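Local coordinates for protein proline dipeptidase (Streptococcus agalactiae, PDB 3OOO) that forms the N-terminal domain of a probable manganese-dependent peptidase of the M24B family, expected to hydrolyse dipeptides ending in proline, at residues L55-A59 and L60-R64. Residues are numbered along the deposited sequence; the frame is centred on the assembly and turned at random.
Sequences LFVPA and LEVSR
E61 and P58 meet where strand 54-58 turns into helix 62-68: E61 N donates to P58 O over 2.8 Å, closing a turn around A59 and L60. P58 suits the opening of this turn, since its ring holds phi near -60° and it has no N-H to donate. E61 CB sits beside P58 O and against V57 CG2, 4.1 Å away; in the modelled conformer, one of two, the chain bends at chi2 (-72°) and carries its carboxylate away from the strand. V62 brings the next backbone bond, V62 N to A59 O at 3.2 Å. This is the tight first connection of a beta-alpha-beta unit, which runs on into strand 73-76, outermost on that side of the sheet within this chain. Branched and apolar, V62 lays CG2 obliquely across V57 CG2, 3.7 Å away, and both valines also touch V73. S63 extends the turn through water: its N-H donates to a water that in turn donates to A59 O. R64 reaches back three residues and, in that E61 conformer alone, forms a side-on salt bridge, NE to OE1 at 3.0 Å and NH2 to OE2 at 3.1 Å, while NH2 also bonds F35 O.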
loop_
_atom_site.group_PDB
_atom_site.type_symbol
_atom_site.label_atom_id
_atom_site.label_comp_id
_atom_site.label_asym_id
_atom_site.label_seq_id
_atom_site.Cartn_x
_atom_site.Cartn_y
_atom_site.Cartn_z
ATOM N N LEU A 55 -6.660 19.878 -1.565
ATOM C CA LEU A 55 -7.306 18.587 -1.372
ATOM C C LEU A 55 -7.912 18.073 -2.678
ATOM O O LEU A 55 -8.630 18.797 -3.364
ATOM C CB LEU A 55 -8.367 18.704 -0.267
ATOM C CG LEU A 55 -9.270 17.507 0.025
ATOM C CD1 LEU A 55 -8.477 16.292 0.435
ATOM C CD2 LEU A 55 -10.253 17.863 1.111
ATOM N N PHE A 56 -7.583 16.830 -3.025
ATOM C CA PHE A 56 -8.107 16.167 -4.217
ATOM C C PHE A 56 -9.003 15.030 -3.768
ATOM O O PHE A 56 -8.574 14.207 -2.975
ATOM C CB PHE A 56 -6.937 15.625 -5.054
ATOM C CG PHE A 56 -7.352 14.887 -6.308
ATOM C CD1 PHE A 56 -8.011 15.546 -7.337
ATOM C CD2 PHE A 56 -7.042 13.541 -6.472
ATOM C CE1 PHE A 56 -8.373 14.875 -8.501
ATOM C CE2 PHE A 56 -7.406 12.858 -7.635
ATOM C CZ PHE A 56 -8.065 13.529 -8.655
ATOM N N VAL A 57 -10.233 14.981 -4.272
ATOM C CA VAL A 57 -11.196 13.946 -3.873
ATOM C C VAL A 57 -11.995 13.455 -5.074
ATOM O O VAL A 57 -11.972 14.087 -6.124
ATOM C CB VAL A 57 -12.195 14.459 -2.788
ATOM C CG1 VAL A 57 -11.498 14.650 -1.450
ATOM C CG2 VAL A 57 -12.905 15.741 -3.240
ATOM N N PRO A 58 -12.716 12.329 -4.930
ATOM C CA PRO A 58 -13.652 11.992 -6.003
ATOM C C PRO A 58 -14.685 13.104 -6.159
ATOM O O PRO A 58 -15.042 13.764 -5.174
ATOM C CB PRO A 58 -14.315 10.706 -5.504
ATOM C CG PRO A 58 -13.335 10.125 -4.548
ATOM C CD PRO A 58 -12.685 11.294 -3.880
ATOM N N ALA A 59 -15.151 13.318 -7.388
ATOM C CA ALA A 59 -16.044 14.444 -7.693
ATOM C C ALA A 59 -17.280 14.509 -6.806
ATOM O O ALA A 59 -17.754 15.595 -6.466
ATOM C CB ALA A 59 -16.451 14.426 -9.155
ATOM N N LEU A 60 -17.796 13.348 -6.424
ATOM C CA LEU A 60 -18.987 13.326 -5.587
ATOM C C LEU A 60 -18.760 13.916 -4.200
ATOM O O LEU A 60 -19.720 14.328 -3.547
ATOM C CB LEU A 60 -19.556 11.913 -5.499
ATOM C CG LEU A 60 -20.354 11.562 -6.760
ATOM C CD1 LEU A 60 -20.705 10.092 -6.774
ATOM C CD2 LEU A 60 -21.613 12.414 -6.876
ATOM N N GLU A 61 -17.492 13.987 -3.783
ATOM C CA GLU A 61 -17.136 14.473 -2.447
ATOM C C GLU A 61 -16.673 15.929 -2.438
ATOM O O GLU A 61 -16.415 16.489 -1.377
ATOM C CB GLU A 61 -16.045 13.596 -1.829
ATOM C CG GLU A 61 -16.463 12.161 -1.544
ATOM C CD GLU A 61 -17.415 12.046 -0.372
ATOM O OE1 GLU A 61 -18.158 13.015 -0.105
ATOM O OE2 GLU A 61 -17.421 10.978 0.277
ATOM N N VAL A 62 -16.567 16.539 -3.615
ATOM C CA VAL A 62 -16.056 17.912 -3.703
ATOM C C VAL A 62 -16.870 18.913 -2.879
ATOM O O VAL A 62 -16.296 19.709 -2.142
ATOM C CB VAL A 62 -15.895 18.385 -5.177
ATOM C CG1 VAL A 62 -15.592 19.879 -5.255
ATOM C CG2 VAL A 62 -14.781 17.615 -5.859
ATOM N N SER A 63 -18.196 18.851 -2.990
ATOM C CA SER A 63 -19.073 19.774 -2.266
ATOM C C SER A 63 -18.875 19.650 -0.759
ATOM O O SER A 63 -18.662 20.650 -0.064
ATOM C CB SER A 63 -20.541 19.527 -2.627
ATOM O OG SER A 63 -21.387 20.428 -1.932
ATOM N N ARG A 64 -18.929 18.419 -0.257
ATOM C CA ARG A 64 -18.726 18.164 1.165
ATOM C C ARG A 64 -17.340 18.619 1.636
ATOM O O ARG A 64 -17.198 19.195 2.722
ATOM C CB ARG A 64 -18.942 16.681 1.471
ATOM C CG ARG A 64 -18.941 16.360 2.950
ATOM C CD ARG A 64 -19.467 14.959 3.229
ATOM N NE ARG A 64 -18.589 13.889 2.750
ATOM C CZ ARG A 64 -17.625 13.328 3.476
ATOM N NH1 ARG A 64 -17.388 13.744 4.716
ATOM N NH2 ARG A 64 -16.892 12.348 2.962
HETATM O O HOH W 1 -19.551 17.327 -5.082
#